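Local atomic coordinates of 1-deoxy-D-xylulose 5-phosphate reductoisomerase (Zymomonas mobilis, PDB entry 1R0K), a protein that catalyses the NADPH-dependent rearrangement and reduction of 1-deoxy-D-xylulose 5-phosphate to 2-C-methyl-D-erythritol 4-phosphate in isoprenoid biosynthesis, using a divalent metal ion. Residues B[133-138]-B[363-368]; B[128-133]-B[321-326]; B[63-68]-B[77-82]; B[40-45]-B[57-62]. One frame throughout, in Å; residues are numbered along the deposited sequence.

Followed from the N terminus, the chain first makes two short closures toward one edge of its seven-stranded parallel sheet. Contact 4 brings residues 40-45 back to 57-62, and contact 3 then joins 63-68 to 77-82; the two lie in series, and the neighbouring strands 56-59 and 78-81 are probably hydrogen-bonded to each other. Contacts 1 and 2 come later and span far more sequence. Their segments alternate along the chain: 128-133 pairs with 321-326, whereas 133-138, sharing Gly-133, pairs with 363-368, so the two loops cross. Together they tie the N-terminal part to helices 321-337 and 365-385 near the C terminus.

Contact 1 (B[133-138]-B[363-368]); sequences GLMIDA and SSLEDV
Leu-134 and Met-135 of helix 132-142, on the Rossmann-type N-terminal part of the chain, pack by apolar contact on the first turn of the C-terminal helix 365-385. Leu-134 carries the contact with both branches of its fork. Leu-134 CD1 comes down on the backbone at the helix start, 3.4 Å from Ser-364 C, and also meets Val-368 CG2 at 3.9 Å; CD2 rests on the Ser-363 carbonyl. The backbone it touches is tied up by its own side chains. Ser-364 is the N-cap, its OG accepting a weak bond from Asp-367 N, while Asp-367 OD2 takes both Ser-363 N, on its anti lone pair, and Ser-363 OG. An alanine in place of Leu-134 would probably leave Val-368 CG2 without this apolar neighbour and open a gap beside the capped turn. Next to it, Met-135 and Leu-365 cross at about a right angle, and helix 107-115 adds Leu-111 and Ile-114 to the same apolar layer. Outside that layer, Glu-366 forms a salt bridge with Lys-108. The methionine chain bends at chi2 (-66°), which carries its terminal methyl toward the other helix, with Met-135 CE 4.1 Å from Leu-365 CD2.

Contact 2 (B[128-133]-B[321-326]); sequences LVSAGG and RPAVMN
Val-129 and Ser-130 meet the first turns of helix 321-337 without a direct hydrogen bond, joining the N-terminal, NADPH-binding part to the C-terminal domain beside Glu-126, which is predicted to bind NADPH. Asn-326 holds CG anti to its backbone N (chi1 180°), and its side chain crosses that of Val-129 at about a right angle. The valine branch that does the touching is CG1, with Val-129 CG1 3.8 Å from Asn-326 CB. Ser-130 turns OG beside its backbone N (chi1 -55°), where one water accepts from both Ser-130 OG, at 2.9 Å, and Asn-326 ND2, and donates to Ala-323 O. A second water accepts from Ala-323 N and donates to Ser-130 O. These polar atoms are thus bonded through water in a buried place, while the CB atoms of Ser-130 and Ala-323 stand 3.9 Å apart. Pro-322 CB presses on Val-129 O at 3.1 Å. A leucine in place of Asn-326 has no N-H to give, and would probably leave the first water held by Ser-130 OG and Ala-323 O alone within this contact. Around it, helix 216-229 sets Glu-224 against Val-129, helix 345-356 packs on Val-324, and helix 365-385 touches Ser-130 and Ala-323.

Contact 3 (B[63-68]-B[77-82]); sequences SLYNDL and VEAAAG
Tyr-65 and Leu-68 lay the start of helix 65-72 against strand 78-81, the last two elements of a beta-alpha-beta unit that begins with strand 56-59. This is the right-handed crossover of the Rossmann-type sheet, here at its outermost strand within the chain. The strand side of the contact is a run of three alanines, whose small size keeps the surface shallow. Ala-79 and Ala-81 point their methyl groups at the helix, while that of Ala-80 points away and exposes its backbone between them. Into this low ground the helix sends two larger bumps. The tyrosine side chain runs slantwise along the strand: near its root it meets the methyl of Ala-81, with Tyr-65 CD1 3.5 Å from Ala-81 CB, its middle passes Ala-80, with Tyr-65 CE1 3.6 Å from Ala-80 CA, and its far end reaches Ala-79. Having CG anti to the backbone N (chi1 -178°) directs the ring along this path. Leu-68 is the second bump. Leu-68 CG sits 4.2 Å from Ala-79 CB, and Leu-68 CD2 drops to Ala-80 O at 3.4 Å. The leucine also touches Ile-59 of the neighbouring strand and Val-42 of helix 42-51, so it fills the angle between sheet and helices. At the hydroxyl end, Ala-79 O lies at the ring edge, near its plane, 3.5 Å from Tyr-65 OH.

Contact 4 (B[40-45]-B[57-62]); sequences RNVKDL and AVIADP. With ACT (acetate ion), chain F.
The guanidinium of Arg-40 receives Asp-61 OD2 at its edge, in its plane, 2.8 Å from Arg-40 NH1. The guanidinium and carboxylate planes are turned 66° apart. The N-H points well off the oxygen (121°), so the hydrogen bond within this salt bridge is weak. The side chains run side by side in the same direction, and the arginine bends at chi3 (59°) to bring its end to the acid. Asp-61 has a second partner, since OD1 accepts from Ser-63 N. An acetate ion, probably from the crystallisation liquor, sits at the backbone of the same turn: its O accepts from Arg-40 N and, at 3.2 Å, from Asn-41 N, with Thr-13 OG1 and Asn-39 N also binding the ion. Arg-40, Asn-41 and Thr-13 are predicted to bind NADPH, so the acetate may mark a place where an anionic part of the cofactor would lie. Below, the contact is apolar. Ile-59 CD1 packs under the Arg-40 backbone and against Val-42 CG2 at 3.9 Å, the two side chains crossing at about a right angle. Leu-45 sets CG 4.0 Å from Ala-57 CB and its CD2 over Val-58 O. In this beta-alpha-beta unit, helix 42-51 thus leads from strand 31-38, whose Leu-36 and Ala-38 touch Leu-45, to strand 56-59, whose Val-58 meets helix 83-90 on its other side.

Contact 1 (B[133-138]-B[363-368])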
# COMPACT_ATOMS: atom_id res chain seq x y z
N GLY B 133 -15.97 13.13 -18.27
CA GLY B 133 -15.83 12.52 -19.58
C GLY B 133 -14.95 13.32 -20.52
O GLY B 133 -14.05 12.78 -21.15
N LEU B 134 -15.22 14.62 -20.61
CA LEU B 134 -14.46 15.52 -21.47
C LEU B 134 -12.99 15.61 -21.06
O LEU B 134 -12.10 15.58 -21.90
CB LEU B 134 -15.07 16.91 -21.44
CG LEU B 134 -16.51 17.02 -21.95
CD1 LEU B 134 -17.00 18.44 -21.75
CD2 LEU B 134 -16.57 16.62 -23.41
N MET B 135 -12.75 15.73 -19.76
CA MET B 135 -11.40 15.84 -19.24
C MET B 135 -10.59 14.58 -19.52
O MET B 135 -9.46 14.66 -19.99
CB MET B 135 -11.43 16.12 -17.73
CG MET B 135 -11.99 17.49 -17.37
SD MET B 135 -10.95 18.86 -17.94
CE MET B 135 -11.92 20.29 -17.37
N ILE B 136 -11.16 13.42 -19.22
CA ILE B 136 -10.45 12.17 -19.46
C ILE B 136 -10.22 11.99 -20.96
O ILE B 136 -9.21 11.44 -21.37
CB ILE B 136 -11.23 10.97 -18.90
CG1 ILE B 136 -11.38 11.11 -17.38
CG2 ILE B 136 -10.51 9.67 -19.23
CD1 ILE B 136 -10.06 11.30 -16.64
N ASP B 137 -11.16 12.46 -21.78
CA ASP B 137 -11.00 12.36 -23.23
C ASP B 137 -9.82 13.23 -23.66
O ASP B 137 -9.03 12.85 -24.52
CB ASP B 137 -12.26 12.83 -23.95
CG ASP B 137 -13.36 11.78 -23.96
OD1 ASP B 137 -13.05 10.59 -23.73
OD2 ASP B 137 -14.52 12.14 -24.22
N ALA B 138 -9.71 14.42 -23.06
CA ALA B 138 -8.61 15.33 -23.39
C ALA B 138 -7.28 14.69 -23.02
O ALA B 138 -6.31 14.79 -23.76
CB ALA B 138 -8.79 16.66 -22.65
N SER B 363 -20.77 17.94 -24.52
CA SER B 363 -19.81 17.62 -25.57
C SER B 363 -18.65 18.61 -25.54
O SER B 363 -17.65 18.43 -26.23
CB SER B 363 -20.48 17.65 -26.95
OG SER B 363 -20.81 18.98 -27.33
N SER B 364 -18.79 19.65 -24.72
CA SER B 364 -17.76 20.68 -24.58
C SER B 364 -17.94 21.36 -23.23
O SER B 364 -18.98 21.18 -22.58
CB SER B 364 -17.91 21.74 -25.67
OG SER B 364 -19.07 22.53 -25.45
N LEU B 365 -16.95 22.13 -22.80
CA LEU B 365 -17.07 22.83 -21.52
C LEU B 365 -18.24 23.80 -21.58
O LEU B 365 -18.89 24.07 -20.56
CB LEU B 365 -15.77 23.59 -21.19
CG LEU B 365 -14.58 22.76 -20.71
CD1 LEU B 365 -13.42 23.68 -20.35
CD2 LEU B 365 -14.98 21.91 -19.51
N GLU B 366 -18.51 24.33 -22.77
CA GLU B 366 -19.62 25.27 -22.92
C GLU B 366 -20.93 24.60 -22.51
O GLU B 366 -21.79 25.24 -21.89
CB GLU B 366 -19.71 25.76 -24.37
CG GLU B 366 -18.54 26.66 -24.78
CD GLU B 366 -17.18 26.02 -24.53
OE1 GLU B 366 -16.88 24.95 -25.12
OE2 GLU B 366 -16.39 26.60 -23.74
N ASP B 367 -21.09 23.32 -22.84
CA ASP B 367 -22.30 22.58 -22.46
C ASP B 367 -22.34 22.39 -20.94
O ASP B 367 -23.40 22.49 -20.33
CB ASP B 367 -22.34 21.20 -23.13
CG ASP B 367 -22.54 21.27 -24.64
OD1 ASP B 367 -23.08 22.28 -25.13
OD2 ASP B 367 -22.17 20.30 -25.33
N VAL B 368 -21.18 22.11 -20.35
CA VAL B 368 -21.11 21.92 -18.91
C VAL B 368 -21.58 23.18 -18.18
O VAL B 368 -22.41 23.10 -17.27
CB VAL B 368 -19.67 21.57 -18.47
CG1 VAL B 368 -19.59 21.46 -16.95
CG2 VAL B 368 -19.25 20.25 -19.12

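Contact 2 (B[128-133]-B[321-326])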
# COMPACT_ATOMS: atom_id res chain seq x y z
N LEU B 128 -13.61 16.68 -12.84
CA LEU B 128 -14.03 15.29 -12.98
C LEU B 128 -15.47 15.04 -12.53
O LEU B 128 -16.12 14.11 -13.01
CB LEU B 128 -13.07 14.37 -12.23
CG LEU B 128 -11.62 14.48 -12.73
CD1 LEU B 128 -10.75 13.48 -11.98
CD2 LEU B 128 -11.57 14.23 -14.23
N VAL B 129 -15.96 15.86 -11.62
CA VAL B 129 -17.32 15.70 -11.15
C VAL B 129 -18.31 16.15 -12.22
O VAL B 129 -19.25 15.43 -12.56
CB VAL B 129 -17.58 16.54 -9.88
CG1 VAL B 129 -19.08 16.53 -9.54
CG2 VAL B 129 -16.78 15.98 -8.72
N SER B 130 -18.08 17.33 -12.77
CA SER B 130 -18.98 17.88 -13.77
C SER B 130 -18.57 17.63 -15.22
O SER B 130 -19.43 17.46 -16.09
CB SER B 130 -19.14 19.38 -13.53
OG SER B 130 -19.56 19.62 -12.19
N ALA B 131 -17.27 17.61 -15.49
CA ALA B 131 -16.78 17.40 -16.85
C ALA B 131 -15.82 16.22 -16.97
O ALA B 131 -14.91 16.23 -17.81
CB ALA B 131 -16.11 18.66 -17.35
N GLY B 132 -16.02 15.20 -16.14
CA GLY B 132 -15.15 14.03 -16.16
C GLY B 132 -14.89 13.39 -17.52
O GLY B 132 -13.74 13.14 -17.89
N GLY B 133 -15.97 13.13 -18.27
CA GLY B 133 -15.83 12.52 -19.58
C GLY B 133 -14.95 13.32 -20.52
O GLY B 133 -14.05 12.78 -21.15
N ARG B 321 -25.80 13.86 -15.55
CA ARG B 321 -26.27 13.66 -14.18
C ARG B 321 -25.31 14.18 -13.09
O ARG B 321 -25.72 14.93 -12.21
CB ARG B 321 -26.59 12.19 -13.93
CG ARG B 321 -28.07 11.83 -14.07
CD ARG B 321 -28.58 12.03 -15.49
NE ARG B 321 -29.92 11.47 -15.66
CZ ARG B 321 -30.56 11.39 -16.83
NH1 ARG B 321 -29.98 11.84 -17.94
NH2 ARG B 321 -31.77 10.85 -16.90
N PRO B 322 -24.04 13.76 -13.14
CA PRO B 322 -23.10 14.24 -12.11
C PRO B 322 -23.01 15.77 -12.05
O PRO B 322 -22.99 16.35 -10.97
CB PRO B 322 -21.78 13.59 -12.54
CG PRO B 322 -22.25 12.28 -13.13
CD PRO B 322 -23.41 12.73 -13.98
N ALA B 323 -22.97 16.42 -13.21
CA ALA B 323 -22.90 17.87 -13.24
C ALA B 323 -24.17 18.46 -12.63
O ALA B 323 -24.12 19.44 -11.88
CB ALA B 323 -22.73 18.37 -14.69
N VAL B 324 -25.32 17.87 -12.96
CA VAL B 324 -26.59 18.35 -12.43
C VAL B 324 -26.62 18.18 -10.92
O VAL B 324 -27.05 19.07 -10.20
CB VAL B 324 -27.78 17.58 -13.05
CG1 VAL B 324 -29.09 17.98 -12.38
CG2 VAL B 324 -27.86 17.86 -14.55
N MET B 325 -26.17 17.02 -10.45
CA MET B 325 -26.15 16.76 -9.02
C MET B 325 -25.28 17.77 -8.29
O MET B 325 -25.68 18.31 -7.25
CB MET B 325 -25.61 15.35 -8.74
CG MET B 325 -25.60 14.98 -7.27
SD MET B 325 -24.78 13.40 -6.99
CE MET B 325 -23.08 13.93 -6.93
N ASN B 326 -24.09 18.04 -8.83
CA ASN B 326 -23.17 18.98 -8.22
C ASN B 326 -23.76 20.39 -8.15
O ASN B 326 -23.71 21.04 -7.10
CB ASN B 326 -21.85 19.03 -8.99
CG ASN B 326 -20.87 20.01 -8.39
OD1 ASN B 326 -20.38 19.81 -7.28
ND2 ASN B 326 -20.59 21.10 -9.12
O HOH W 1 -21.94 15.44 -15.78
O HOH W 2 -21.96 21.18 -11.97

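Contact 3 (B[63-68]-B[77-82])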
# COMPACT_ATOMS: atom_id res chain seq x y z
N SER B 63 -10.87 43.40 -11.60
CA SER B 63 -10.94 44.59 -10.76
C SER B 63 -9.67 44.81 -9.96
O SER B 63 -9.40 45.92 -9.49
CB SER B 63 -12.13 44.48 -9.80
OG SER B 63 -13.31 44.06 -10.47
N LEU B 64 -8.88 43.76 -9.79
CA LEU B 64 -7.66 43.86 -9.00
C LEU B 64 -6.38 43.96 -9.82
O LEU B 64 -5.28 43.93 -9.27
CB LEU B 64 -7.55 42.66 -8.05
CG LEU B 64 -8.73 42.42 -7.10
CD1 LEU B 64 -8.47 41.19 -6.25
CD2 LEU B 64 -8.93 43.64 -6.20
N TYR B 65 -6.51 44.09 -11.14
CA TYR B 65 -5.33 44.17 -11.99
C TYR B 65 -4.35 45.27 -11.59
O TYR B 65 -3.14 45.04 -11.58
CB TYR B 65 -5.73 44.37 -13.46
CG TYR B 65 -4.54 44.43 -14.39
CD1 TYR B 65 -3.65 43.35 -14.48
CD2 TYR B 65 -4.30 45.55 -15.18
CE1 TYR B 65 -2.55 43.40 -15.33
CE2 TYR B 65 -3.19 45.61 -16.03
CZ TYR B 65 -2.33 44.53 -16.11
OH TYR B 65 -1.24 44.59 -16.96
N ASN B 66 -4.86 46.45 -11.27
CA ASN B 66 -4.00 47.57 -10.87
C ASN B 66 -3.19 47.26 -9.62
O ASN B 66 -1.99 47.52 -9.57
CB ASN B 66 -4.82 48.84 -10.65
CG ASN B 66 -5.30 49.46 -11.95
OD1 ASN B 66 -4.52 49.66 -12.88
ND2 ASN B 66 -6.59 49.76 -12.02
N ASP B 67 -3.85 46.71 -8.61
CA ASP B 67 -3.17 46.38 -7.36
C ASP B 67 -2.02 45.42 -7.64
O ASP B 67 -0.93 45.57 -7.08
CB ASP B 67 -4.14 45.76 -6.35
CG ASP B 67 -5.26 46.71 -5.96
OD1 ASP B 67 -5.05 47.94 -6.03
OD2 ASP B 67 -6.34 46.22 -5.57
N LEU B 68 -2.25 44.44 -8.51
CA LEU B 68 -1.22 43.47 -8.84
C LEU B 68 -0.01 44.11 -9.51
O LEU B 68 1.13 43.87 -9.12
CB LEU B 68 -1.79 42.36 -9.74
CG LEU B 68 -0.81 41.25 -10.14
CD1 LEU B 68 -0.19 40.64 -8.88
CD2 LEU B 68 -1.53 40.18 -10.95
N VAL B 77 8.46 40.21 -12.84
CA VAL B 77 7.27 39.38 -12.92
C VAL B 77 6.19 40.06 -13.75
O VAL B 77 5.78 41.18 -13.45
CB VAL B 77 6.69 39.09 -11.52
CG1 VAL B 77 5.46 38.20 -11.65
CG2 VAL B 77 7.74 38.44 -10.64
N GLU B 78 5.73 39.37 -14.79
CA GLU B 78 4.68 39.89 -15.65
C GLU B 78 3.36 39.88 -14.88
O GLU B 78 3.10 38.96 -14.10
CB GLU B 78 4.53 39.02 -16.91
CG GLU B 78 5.70 39.10 -17.88
CD GLU B 78 5.63 38.02 -18.95
OE1 GLU B 78 4.54 37.82 -19.53
OE2 GLU B 78 6.67 37.39 -19.23
N ALA B 79 2.54 40.90 -15.10
CA ALA B 79 1.26 41.01 -14.42
C ALA B 79 0.11 40.84 -15.42
O ALA B 79 0.15 41.38 -16.52
CB ALA B 79 1.14 42.34 -13.72
N ALA B 80 -0.90 40.08 -15.02
CA ALA B 80 -2.07 39.86 -15.87
C ALA B 80 -3.29 39.65 -15.00
O ALA B 80 -3.17 39.42 -13.79
CB ALA B 80 -1.84 38.64 -16.77
N ALA B 81 -4.47 39.75 -15.60
CA ALA B 81 -5.71 39.58 -14.85
C ALA B 81 -6.86 39.16 -15.75
O ALA B 81 -6.80 39.32 -16.97
CB ALA B 81 -6.06 40.88 -14.13
N GLY B 82 -7.92 38.62 -15.14
CA GLY B 82 -9.07 38.20 -15.92
C GLY B 82 -9.11 36.72 -16.22
O GLY B 82 -8.08 36.04 -16.16

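Contact 4 (B[40-45]-B[57-62])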
# COMPACT_ATOMS: atom_id res chain seq x y z
N ARG B 40 -8.37 36.52 -5.57
CA ARG B 40 -8.47 37.88 -5.07
C ARG B 40 -7.33 38.31 -4.15
O ARG B 40 -7.22 39.49 -3.83
CB ARG B 40 -9.81 38.08 -4.34
CG ARG B 40 -11.04 38.06 -5.25
CD ARG B 40 -12.32 38.24 -4.44
NE ARG B 40 -12.34 39.49 -3.68
CZ ARG B 40 -12.48 40.70 -4.22
NH1 ARG B 40 -12.63 40.84 -5.53
NH2 ARG B 40 -12.49 41.78 -3.44
N ASN B 41 -6.49 37.38 -3.73
CA ASN B 41 -5.38 37.71 -2.83
C ASN B 41 -4.13 38.19 -3.56
O ASN B 41 -3.16 37.44 -3.72
CB ASN B 41 -5.02 36.52 -1.95
CG ASN B 41 -4.11 36.91 -0.79
OD1 ASN B 41 -3.14 37.64 -0.96
ND2 ASN B 41 -4.43 36.41 0.40
N VAL B 42 -4.16 39.44 -4.00
CA VAL B 42 -3.05 40.04 -4.72
C VAL B 42 -1.76 40.02 -3.90
O VAL B 42 -0.69 39.66 -4.42
CB VAL B 42 -3.37 41.51 -5.09
CG1 VAL B 42 -2.20 42.14 -5.81
CG2 VAL B 42 -4.62 41.56 -5.95
N LYS B 43 -1.85 40.39 -2.63
CA LYS B 43 -0.68 40.42 -1.75
C LYS B 43 0.08 39.11 -1.75
O LYS B 43 1.28 39.06 -2.04
CB LYS B 43 -1.11 40.77 -0.32
CG LYS B 43 0.02 40.74 0.69
CD LYS B 43 1.15 41.70 0.32
CE LYS B 43 2.29 41.64 1.32
NZ LYS B 43 1.85 41.99 2.70
N ASP B 44 -0.62 38.04 -1.42
CA ASP B 44 -0.03 36.71 -1.37
C ASP B 44 0.51 36.30 -2.73
O ASP B 44 1.63 35.80 -2.84
CB ASP B 44 -1.08 35.71 -0.88
CG ASP B 44 -0.56 34.29 -0.81
OD1 ASP B 44 0.67 34.09 -0.93
OD2 ASP B 44 -1.39 33.38 -0.64
N LEU B 45 -0.27 36.54 -3.79
CA LEU B 45 0.16 36.19 -5.14
C LEU B 45 1.47 36.87 -5.50
O LEU B 45 2.42 36.20 -5.91
CB LEU B 45 -0.91 36.60 -6.16
CG LEU B 45 -0.54 36.34 -7.63
CD1 LEU B 45 -0.32 34.84 -7.87
CD2 LEU B 45 -1.65 36.87 -8.54
N ALA B 57 2.29 36.49 -13.12
CA ALA B 57 1.35 36.33 -12.02
C ALA B 57 -0.00 36.80 -12.53
O ALA B 57 -0.12 37.88 -13.10
CB ALA B 57 1.79 37.17 -10.83
N VAL B 58 -1.03 35.99 -12.32
CA VAL B 58 -2.35 36.36 -12.79
C VAL B 58 -3.37 36.42 -11.67
O VAL B 58 -3.52 35.48 -10.89
CB VAL B 58 -2.86 35.36 -13.85
CG1 VAL B 58 -4.16 35.87 -14.45
CG2 VAL B 58 -1.82 35.17 -14.93
N ILE B 59 -4.07 37.55 -11.58
CA ILE B 59 -5.11 37.70 -10.58
C ILE B 59 -6.42 37.52 -11.36
O ILE B 59 -6.67 38.22 -12.34
CB ILE B 59 -5.03 39.09 -9.89
CG1 ILE B 59 -5.97 39.12 -8.68
CG2 ILE B 59 -5.36 40.20 -10.89
CD1 ILE B 59 -5.55 38.18 -7.58
N ALA B 60 -7.23 36.56 -10.94
CA ALA B 60 -8.48 36.25 -11.61
C ALA B 60 -9.44 37.43 -11.73
O ALA B 60 -10.03 37.66 -12.79
CB ALA B 60 -9.18 35.10 -10.90
N ASP B 61 -9.58 38.18 -10.65
CA ASP B 61 -10.48 39.33 -10.62
C ASP B 61 -9.91 40.50 -11.42
O ASP B 61 -8.91 41.11 -11.02
CB ASP B 61 -10.71 39.74 -9.17
CG ASP B 61 -11.94 40.60 -9.00
OD1 ASP B 61 -12.00 41.66 -9.66
OD2 ASP B 61 -12.83 40.21 -8.22
N PRO B 62 -10.54 40.85 -12.55
CA PRO B 62 -10.05 41.97 -13.37
C PRO B 62 -9.98 43.26 -12.58
O PRO B 62 -9.14 44.12 -12.84
CB PRO B 62 -11.08 42.04 -14.50
CG PRO B 62 -11.56 40.64 -14.62
CD PRO B 62 -11.72 40.23 -13.17
C ACT F . -7.78 33.74 -3.41
O ACT F . -6.78 34.21 -4.11
OXT ACT F . -8.90 34.31 -3.23
CH3 ACT F . -7.69 32.42 -2.72